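Local coordinates for protein Cyclo(L-leucyl-L-phenylalanyl) synthase (Streptomyces noursei, PDB 3OQV) that joins two aminoacyl-tRNA-borne amino acids, phenylalanine and leucine, into a cyclodipeptide without ATP, a step in making the antibacterial peptide albonoursin, at residues A[49-54]-A[201-206]; A[63-68]-A[191-196]; A[117-122]-A[183-188]. All coordinates share one frame; numbering follows the deposited sequence.

Contact 1 (A[49-54]-A[201-206])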
loop_
_atom_site.group_PDB
_atom_site.type_symbol
_atom_site.label_atom_id
_atom_site.label_comp_id
_atom_site.label_asym_id
_atom_site.label_seq_id
_atom_site.Cartn_x
_atom_site.Cartn_y
_atom_site.Cartn_z
ATOM N N VAL A 49 -10.751 -10.797 -5.468
ATOM C CA VAL A 49 -11.035 -11.426 -6.751
ATOM C C VAL A 49 -11.658 -10.446 -7.741
ATOM O O VAL A 49 -11.211 -10.347 -8.886
ATOM C CB VAL A 49 -11.937 -12.665 -6.586
ATOM C CG1 VAL A 49 -12.426 -13.156 -7.935
ATOM C CG2 VAL A 49 -11.169 -13.778 -5.868
ATOM N N MET A 50 -12.664 -9.698 -7.293
ATOM C CA MET A 50 -13.329 -8.735 -8.170
ATOM C C MET A 50 -12.360 -7.653 -8.647
ATOM O O MET A 50 -12.402 -7.237 -9.804
ATOM C CB MET A 50 -14.533 -8.100 -7.471
ATOM C CG MET A 50 -15.788 -8.970 -7.477
ATOM S SD MET A 50 -17.256 -8.048 -7.990
ATOM C CE MET A 50 -17.143 -6.605 -6.918
ATOM N N LEU A 51 -11.496 -7.197 -7.747
ATOM C CA LEU A 51 -10.526 -6.166 -8.080
ATOM C C LEU A 51 -9.473 -6.669 -9.073
ATOM O O LEU A 51 -9.129 -5.974 -10.035
ATOM C CB LEU A 51 -9.861 -5.626 -6.811
ATOM C CG LEU A 51 -8.779 -4.565 -7.025
ATOM C CD1 LEU A 51 -9.282 -3.422 -7.917
ATOM C CD2 LEU A 51 -8.273 -4.047 -5.679
ATOM N N LEU A 52 -8.953 -7.867 -8.826
ATOM C CA LEU A 52 -8.040 -8.513 -9.760
ATOM C C LEU A 52 -8.647 -8.652 -11.155
ATOM O O LEU A 52 -7.975 -8.406 -12.162
ATOM C CB LEU A 52 -7.612 -9.887 -9.237
ATOM C CG LEU A 52 -6.668 -9.884 -8.037
ATOM C CD1 LEU A 52 -6.408 -11.307 -7.535
ATOM C CD2 LEU A 52 -5.362 -9.185 -8.407
ATOM N N GLN A 53 -9.915 -9.051 -11.213
ATOM C CA GLN A 53 -10.586 -9.243 -12.490
ATOM C C GLN A 53 -10.762 -7.898 -13.184
ATOM O O GLN A 53 -10.497 -7.756 -14.377
ATOM C CB GLN A 53 -11.953 -9.895 -12.277
ATOM C CG GLN A 53 -11.887 -11.356 -11.869
ATOM C CD GLN A 53 -13.255 -11.926 -11.545
ATOM O OE1 GLN A 53 -13.997 -11.372 -10.731
ATOM N NE2 GLN A 53 -13.597 -13.043 -12.180
ATOM N N TRP A 54 -11.213 -6.915 -12.419
ATOM C CA TRP A 54 -11.374 -5.566 -12.927
ATOM C C TRP A 54 -10.078 -5.055 -13.545
ATOM O O TRP A 54 -10.084 -4.511 -14.649
ATOM C CB TRP A 54 -11.818 -4.639 -11.800
ATOM C CG TRP A 54 -12.024 -3.222 -12.234
ATOM C CD1 TRP A 54 -13.139 -2.695 -12.822
ATOM C CD2 TRP A 54 -11.108 -2.134 -12.064
ATOM N NE1 TRP A 54 -12.962 -1.347 -13.046
ATOM C CE2 TRP A 54 -11.717 -0.984 -12.604
ATOM C CE3 TRP A 54 -9.824 -2.027 -11.520
ATOM C CZ2 TRP A 54 -11.089 0.261 -12.609
ATOM C CZ3 TRP A 54 -9.200 -0.794 -11.536
ATOM C CH2 TRP A 54 -9.842 0.338 -12.052
ATOM N N CYS A 201 -4.702 1.858 -7.368
ATOM C CA CYS A 201 -6.096 1.598 -7.010
ATOM C C CYS A 201 -6.264 1.676 -5.504
ATOM O O CYS A 201 -5.527 1.028 -4.763
ATOM C CB CYS A 201 -6.528 0.216 -7.498
ATOM S SG CYS A 201 -6.187 -0.069 -9.240
ATOM N N TYR A 202 -7.174 2.530 -5.046
ATOM C CA TYR A 202 -7.373 2.696 -3.612
ATOM C C TYR A 202 -8.861 2.631 -3.250
ATOM O O TYR A 202 -9.722 2.982 -4.054
ATOM C CB TYR A 202 -6.747 4.001 -3.122
ATOM C CG TYR A 202 -7.461 5.249 -3.617
ATOM C CD1 TYR A 202 -8.432 5.871 -2.838
ATOM C CD2 TYR A 202 -7.132 5.822 -4.847
ATOM C CE1 TYR A 202 -9.094 7.016 -3.278
ATOM C CE2 TYR A 202 -7.794 6.978 -5.312
ATOM C CZ TYR A 202 -8.761 7.569 -4.505
ATOM O OH TYR A 202 -9.447 8.673 -4.934
ATOM N N HIS A 203 -9.147 2.207 -2.025
ATOM C CA HIS A 203 -10.508 2.264 -1.477
ATOM C C HIS A 203 -10.692 3.527 -0.635
ATOM O O HIS A 203 -9.714 4.084 -0.137
ATOM C CB HIS A 203 -10.769 1.009 -0.635
ATOM C CG HIS A 203 -10.627 -0.270 -1.406
ATOM N ND1 HIS A 203 -9.442 -0.971 -1.478
ATOM C CD2 HIS A 203 -11.518 -0.966 -2.153
ATOM C CE1 HIS A 203 -9.612 -2.050 -2.223
ATOM N NE2 HIS A 203 -10.866 -2.075 -2.637
ATOM N N ILE A 204 -11.926 4.013 -0.532
ATOM C CA ILE A 204 -12.215 5.189 0.297
ATOM C C ILE A 204 -11.872 4.925 1.754
ATOM O O ILE A 204 -11.919 3.786 2.214
ATOM C CB ILE A 204 -13.705 5.649 0.198
ATOM C CG1 ILE A 204 -14.633 4.660 0.912
ATOM C CG2 ILE A 204 -14.126 5.859 -1.262
ATOM C CD1 ILE A 204 -16.109 5.051 0.884
ATOM N N ASP A 205 -11.533 5.981 2.480
ATOM C CA ASP A 205 -11.397 5.896 3.929
ATOM C C ASP A 205 -10.100 5.197 4.325
ATOM O O ASP A 205 -9.919 4.826 5.484
ATOM C CB ASP A 205 -12.593 5.156 4.549
ATOM C CG ASP A 205 -13.887 5.958 4.470
ATOM O OD1 ASP A 205 -13.820 7.172 4.181
ATOM O OD2 ASP A 205 -14.975 5.369 4.682
ATOM N N THR A 206 -9.203 4.999 3.367
ATOM C CA THR A 206 -7.907 4.415 3.694
ATOM C C THR A 206 -6.837 5.490 3.836
ATOM O O THR A 206 -7.039 6.629 3.404
ATOM C CB THR A 206 -7.478 3.345 2.661
ATOM O OG1 THR A 206 -7.422 3.928 1.354
ATOM C CG2 THR A 206 -8.475 2.203 2.648
#
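The indole of Trp54 meets Cys201 at its rim: SG lies near the ring plane, 3.9 Å from Trp54 CZ3, at an outer edge of the six-membered ring. Its line to the centroid of that ring, 5.2 Å long, runs 79° off the ring normal, an edge-on sulfur-aromatic contact with no thiol over the face. The imidazole of His203 is the second flat group, and Leu51 reaches it obliquely, CD2 standing 4.2 Å from His203 CE1. Tyr42 stacks on the same imidazole and Phe43 meets it edge-to-face, so two aromatic rings and a leucine methyl pack against it. In Trp54 CG is anti to the backbone N (chi1 -179°), which extends the indole from helix 45-58 toward the sheet. Leu51 and Trp54, three residues apart, project from the same side of that helix, Trp54 toward Cys201 of strand 198-202, the fourth in sequence of the parallel Rossmann-type sheet, and Leu51 toward His203 just after Tyr202. No hydrogen bond crosses; only two side-chain pairs touch. Farther along, the chain turns back in a type II beta turn from His203 to Thr206, where Thr206 OG1 donates to His203 O at 2.7 Å, tilted 23° from the carbonyl plane. His203 also packs on Asn40, which by similarity binds substrate and could be critical to catalysis.

Contact 2 (A[63-68]-A[191-196])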
loop_
_atom_site.group_PDB
_atom_site.type_symbol
_atom_site.label_atom_id
_atom_site.label_comp_id
_atom_site.label_asym_id
_atom_site.label_seq_id
_atom_site.Cartn_x
_atom_site.Cartn_y
_atom_site.Cartn_z
ATOM N N ASP A 63 0.822 -4.815 -10.826
ATOM C CA ASP A 63 1.577 -5.279 -9.667
ATOM C C ASP A 63 0.690 -5.333 -8.443
ATOM O O ASP A 63 -0.134 -4.451 -8.229
ATOM C CB ASP A 63 2.790 -4.388 -9.407
ATOM C CG ASP A 63 3.965 -4.743 -10.306
ATOM O OD1 ASP A 63 4.825 -5.541 -9.881
ATOM O OD2 ASP A 63 3.996 -4.259 -11.456
ATOM N N VAL A 64 0.808 -6.418 -7.688
ATOM C CA VAL A 64 0.144 -6.530 -6.396
ATOM C C VAL A 64 1.224 -6.557 -5.326
ATOM O O VAL A 64 2.157 -7.375 -5.382
ATOM C CB VAL A 64 -0.696 -7.812 -6.281
ATOM C CG1 VAL A 64 -1.457 -7.816 -4.970
ATOM C CG2 VAL A 64 -1.649 -7.936 -7.444
ATOM N N VAL A 65 1.178 -5.580 -4.435
ATOM C CA VAL A 65 2.197 -5.460 -3.412
ATOM C C VAL A 65 1.504 -5.534 -2.070
ATOM O O VAL A 65 0.612 -4.742 -1.770
ATOM C CB VAL A 65 2.995 -4.155 -3.545
ATOM C CG1 VAL A 65 4.067 -4.054 -2.463
ATOM C CG2 VAL A 65 3.628 -4.072 -4.949
ATOM N N TYR A 66 1.883 -6.525 -1.273
ATOM C CA TYR A 66 1.379 -6.588 0.081
ATOM C C TYR A 66 2.410 -6.071 1.087
ATOM O O TYR A 66 3.615 -6.270 0.928
ATOM C CB TYR A 66 0.888 -7.996 0.416
ATOM C CG TYR A 66 1.959 -9.055 0.456
ATOM C CD1 TYR A 66 2.550 -9.414 1.667
ATOM C CD2 TYR A 66 2.293 -9.780 -0.682
ATOM C CE1 TYR A 66 3.498 -10.414 1.737
ATOM C CE2 TYR A 66 3.240 -10.820 -0.616
ATOM C CZ TYR A 66 3.830 -11.121 0.604
ATOM O OH TYR A 66 4.771 -12.122 0.711
ATOM N N VAL A 67 1.941 -5.257 2.021
ATOM C CA VAL A 67 2.849 -4.479 2.859
ATOM C C VAL A 67 3.183 -5.267 4.122
ATOM O O VAL A 67 2.355 -5.406 5.021
ATOM C CB VAL A 67 2.229 -3.138 3.244
ATOM C CG1 VAL A 67 3.250 -2.293 4.009
ATOM C CG2 VAL A 67 1.765 -2.411 1.992
ATOM N N ASP A 68 4.397 -5.798 4.165
ATOM C CA ASP A 68 4.809 -6.711 5.220
ATOM C C ASP A 68 5.816 -6.038 6.149
ATOM O O ASP A 68 6.286 -6.649 7.100
ATOM C CB ASP A 68 5.383 -8.010 4.631
ATOM C CG ASP A 68 6.592 -7.775 3.729
ATOM O OD1 ASP A 68 6.676 -6.716 3.067
ATOM O OD2 ASP A 68 7.447 -8.683 3.650
ATOM N N GLY A 191 8.380 4.991 -11.870
ATOM C CA GLY A 191 9.796 4.709 -11.675
ATOM C C GLY A 191 10.050 3.411 -10.926
ATOM O O GLY A 191 11.006 2.695 -11.214
ATOM N N VAL A 192 9.201 3.111 -9.952
ATOM C CA VAL A 192 9.321 1.861 -9.195
ATOM C C VAL A 192 9.119 0.611 -10.071
ATOM O O VAL A 192 9.808 -0.411 -9.888
ATOM C CB VAL A 192 8.342 1.842 -7.997
ATOM C CG1 VAL A 192 8.324 0.467 -7.332
ATOM C CG2 VAL A 192 8.760 2.903 -6.951
ATOM N N PHE A 193 8.139 0.665 -10.969
ATOM C CA PHE A 193 7.739 -0.516 -11.734
ATOM C C PHE A 193 8.186 -0.415 -13.192
ATOM O O PHE A 193 7.805 -1.249 -14.015
ATOM C CB PHE A 193 6.217 -0.740 -11.655
ATOM C CG PHE A 193 5.728 -1.003 -10.268
ATOM C CD1 PHE A 193 5.967 -2.234 -9.659
ATOM C CD2 PHE A 193 5.142 0.012 -9.523
ATOM C CE1 PHE A 193 5.567 -2.476 -8.349
ATOM C CE2 PHE A 193 4.737 -0.216 -8.208
ATOM C CZ PHE A 193 4.953 -1.459 -7.619
ATOM N N SER A 194 8.903 0.659 -13.516
ATOM C CA SER A 194 9.409 0.906 -14.878
ATOM C C SER A 194 8.317 0.866 -15.951
ATOM O O SER A 194 8.421 0.127 -16.944
ATOM C CB SER A 194 10.531 -0.086 -15.250
ATOM O OG SER A 194 11.324 -0.449 -14.135
ATOM N N VAL A 195 7.308 1.711 -15.791
ATOM C CA VAL A 195 6.231 1.806 -16.758
ATOM C C VAL A 195 5.946 3.273 -16.983
ATOM O O VAL A 195 6.280 4.108 -16.135
ATOM C CB VAL A 195 4.949 1.126 -16.236
ATOM C CG1 VAL A 195 5.092 -0.392 -16.281
ATOM C CG2 VAL A 195 4.625 1.616 -14.823
ATOM N N PRO A 196 5.377 3.612 -18.151
ATOM C CA PRO A 196 5.231 5.026 -18.486
ATOM C C PRO A 196 4.159 5.687 -17.620
ATOM O O PRO A 196 4.251 6.871 -17.321
ATOM C CB PRO A 196 4.782 5.004 -19.954
ATOM C CG PRO A 196 5.079 3.609 -20.451
ATOM C CD PRO A 196 4.963 2.725 -19.251
#
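Phe193 is the centre of this contact, with Asp63 of strand 59-67 meeting its ring obliquely and Val65 at the ring edge. The carboxylate of Asp63 approaches the phenyl ring at its CD1-CE1 bond: Asp63 CG is 3.3 Å from Phe193 CD1, and Asp63 CB is 3.5 Å from Phe193 CE1. Carboxylate and ring planes stand 35° apart, a tilted approach, and the two side chains run past each other in opposite directions. Asp63 CG is anti to its own carbonyl carbon (chi1 -81°), which turns the carboxylate toward the CD1-CE1 side of the phenyl ring. The charge is matched by other groups: OD1 makes salt bridges to Arg115 and Arg117, and OD2 is hydrogen-bonded to His31, so a buried carboxylate has partners at both oxygens. These bonds probably fix its rotation and keep it charged beside an apolar ring. Strand 59-67 is the second in sequence of the five parallel strands of the Rossmann-type sheet, and Phe193, from helix 169-193, packs on its residues Asp63 and Val65. Val65, two residues along the strand from Asp63, has its CG2 4.0 Å from Phe193 CZ. Over the centre of one ring face sits a helix neighbour, Val192, with CG1 3.7 Å above the plane. His31 also meets Phe193, their ring planes at about 30°, while Arg117 of strand 114-118 and Leu122 of the short helix after it pack on the phenylalanine.

Contact 3 (A[117-122]-A[183-188])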
loop_
_atom_site.group_PDB
_atom_site.type_symbol
_atom_site.label_atom_id
_atom_site.label_comp_id
_atom_site.label_asym_id
_atom_site.label_seq_id
_atom_site.Cartn_x
_atom_site.Cartn_y
_atom_site.Cartn_z
ATOM N N ARG A 117 4.271 -9.293 -5.154
ATOM C CA ARG A 117 5.470 -9.270 -4.326
ATOM C C ARG A 117 5.152 -8.633 -2.982
ATOM O O ARG A 117 4.234 -7.814 -2.882
ATOM C CB ARG A 117 6.589 -8.494 -5.027
ATOM C CG ARG A 117 7.089 -9.153 -6.316
ATOM C CD ARG A 117 8.191 -8.329 -6.956
ATOM N NE ARG A 117 7.625 -7.199 -7.673
ATOM C CZ ARG A 117 8.311 -6.395 -8.471
ATOM N NH1 ARG A 117 9.624 -6.529 -8.575
ATOM N NH2 ARG A 117 7.694 -5.382 -9.073
ATOM N N SER A 118 5.915 -8.991 -1.948
ATOM C CA SER A 118 5.910 -8.234 -0.697
ATOM C C SER A 118 6.616 -6.893 -0.884
ATOM O O SER A 118 7.478 -6.766 -1.748
ATOM C CB SER A 118 6.632 -9.020 0.394
ATOM O OG SER A 118 7.997 -9.202 0.042
ATOM N N LEU A 119 6.291 -5.911 -0.046
ATOM C CA LEU A 119 7.041 -4.646 -0.060
ATOM C C LEU A 119 8.517 -4.887 0.276
ATOM O O LEU A 119 9.409 -4.323 -0.356
ATOM C CB LEU A 119 6.428 -3.615 0.892
ATOM C CG LEU A 119 7.036 -2.198 0.894
ATOM C CD1 LEU A 119 7.155 -1.615 -0.527
ATOM C CD2 LEU A 119 6.200 -1.264 1.756
ATOM N N SER A 120 8.780 -5.792 1.212
ATOM C CA SER A 120 10.156 -6.059 1.595
ATOM C C SER A 120 10.999 -6.595 0.436
ATOM O O SER A 120 12.135 -6.174 0.269
ATOM C CB SER A 120 10.236 -6.972 2.836
ATOM O OG SER A 120 9.868 -8.291 2.511
ATOM N N GLU A 121 10.408 -7.407 -0.441
ATOM C CA GLU A 121 11.119 -7.874 -1.623
ATOM C C GLU A 121 11.353 -6.719 -2.601
ATOM O O GLU A 121 12.414 -6.596 -3.201
ATOM C CB GLU A 121 10.312 -8.962 -2.333
ATOM C CG GLU A 121 11.054 -9.628 -3.471
ATOM C CD GLU A 121 10.183 -10.622 -4.215
ATOM O OE1 GLU A 121 9.180 -11.080 -3.621
ATOM O OE2 GLU A 121 10.483 -10.908 -5.400
ATOM N N LEU A 122 10.324 -5.907 -2.785
ATOM C CA LEU A 122 10.369 -4.791 -3.710
ATOM C C LEU A 122 11.453 -3.797 -3.272
ATOM O O LEU A 122 12.142 -3.174 -4.106
ATOM C CB LEU A 122 8.997 -4.124 -3.705
ATOM C CG LEU A 122 8.774 -2.993 -4.695
ATOM C CD1 LEU A 122 9.060 -3.454 -6.109
ATOM C CD2 LEU A 122 7.328 -2.521 -4.581
ATOM N N ALA A 183 6.077 5.186 0.327
ATOM C CA ALA A 183 6.026 6.440 -0.420
ATOM C C ALA A 183 6.514 6.343 -1.872
ATOM O O ALA A 183 5.934 6.981 -2.750
ATOM C CB ALA A 183 6.787 7.539 0.328
ATOM N N PRO A 184 7.601 5.586 -2.125
ATOM C CA PRO A 184 8.007 5.368 -3.520
ATOM C C PRO A 184 6.853 4.884 -4.397
ATOM O O PRO A 184 6.747 5.283 -5.567
ATOM C CB PRO A 184 9.085 4.286 -3.397
ATOM C CG PRO A 184 9.750 4.623 -2.061
ATOM C CD PRO A 184 8.582 5.024 -1.172
ATOM N N LEU A 185 5.980 4.063 -3.828
ATOM C CA LEU A 185 4.853 3.512 -4.579
ATOM C C LEU A 185 3.745 4.542 -4.809
ATOM O O LEU A 185 3.179 4.615 -5.901
ATOM C CB LEU A 185 4.292 2.261 -3.894
ATOM C CG LEU A 185 5.130 0.991 -4.117
ATOM C CD1 LEU A 185 6.473 1.106 -3.405
ATOM C CD2 LEU A 185 4.398 -0.251 -3.634
ATOM N N PHE A 186 3.484 5.391 -3.816
ATOM C CA PHE A 186 2.450 6.398 -4.002
ATOM C C PHE A 186 2.909 7.706 -4.656
ATOM O O PHE A 186 2.098 8.427 -5.225
ATOM C CB PHE A 186 1.537 6.585 -2.762
ATOM C CG PHE A 186 2.233 7.122 -1.528
ATOM C CD1 PHE A 186 2.537 8.468 -1.421
ATOM C CD2 PHE A 186 2.356 6.324 -0.393
ATOM C CE1 PHE A 186 3.097 8.984 -0.259
ATOM C CE2 PHE A 186 2.892 6.840 0.791
ATOM C CZ PHE A 186 3.228 8.176 0.867
ATOM N N ALA A 187 4.222 7.918 -4.720
ATOM C CA ALA A 187 4.764 9.103 -5.368
ATOM C C ALA A 187 5.228 8.824 -6.791
ATOM O O ALA A 187 5.197 9.711 -7.647
ATOM C CB ALA A 187 5.896 9.700 -4.535
ATOM N N ASP A 188 5.699 7.607 -7.048
ATOM C CA ASP A 188 6.450 7.370 -8.273
ATOM C C ASP A 188 6.415 5.903 -8.678
ATOM O O ASP A 188 7.452 5.315 -8.945
ATOM C CB ASP A 188 7.903 7.855 -8.126
ATOM C CG ASP A 188 8.600 8.054 -9.482
ATOM O OD1 ASP A 188 8.017 7.696 -10.531
ATOM O OD2 ASP A 188 9.755 8.514 -9.495
#
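Leu185 faces Leu119 and Leu122, and its two methyl groups make the closest touches from the side of helix 169-193. Ahead of it come Ala183 and Pro184; the helix kinks here, Pro184 having no N-H to give and Leu185 N also lacking its helical bond. At Leu185 CG is anti to the carbonyl carbon (chi1 -78°), and the side chain stretches across to the short helix 119-122. Its CD1 lies 4.0 Å from Leu119 CD1, the two side chains sliding past each other in opposite directions. Its CD2 meets Leu122 CD2 at 3.8 Å, tip to tip, and Leu185 CD1 is scarcely farther, 3.9 Å from Leu122 CD2, so this one methyl of Leu122 touches both branches. An alanine at Leu185 would remove both methyls and would probably leave Leu119 and Leu122 facing a gap between the two helices. Farther on, the helical bonds resume, with Ala187 N to Ala183 O at 2.8 Å and Asp188 N to Pro184 O at 2.9 Å. On the opposing side, Ser118 is the N-cap of helix 119-122, its OG accepting from Glu121 N at 3.0 Å, which ties down the first turn that carries both leucines. Val65 of the neighbouring strand also touches Leu122 and Leu185. Near Glu182, which by similarity could be critical to catalysis, and the bound dithiane diol, no hydrogen bond or charge links the segments, so the position of Leu185 against helix 119-122 is set by methyl shape and burial.

Overall arrangement
Contacts 1 and 2 pack helices 45-58 and 169-193 on the parallel five-strand sheet, of order 3-2-1-4-5, in the Rossmann-type core of this aminoacyl-tRNA synthetase-like enzyme; contact 3 packs helix 169-193 on the short helix after strand 114-118. Contacts 2 and 3 have centres 5 Å apart, and their segments run on neighbouring strands, probably hydrogen-bonded between Arg117 N and Val64 O (2.9 Å). Contact 1 lies about 15 and 17 Å from their centres, touching contact 2 through Leu52 CD2 and Val64 CG2, 4.0 Å apart. Along the chain, contact 1 encloses contact 2, which encloses contact 3. Contacts 2 and 3 lie beside the dithiane diol pocket, which Val67 lines; contact 1 lies farther off.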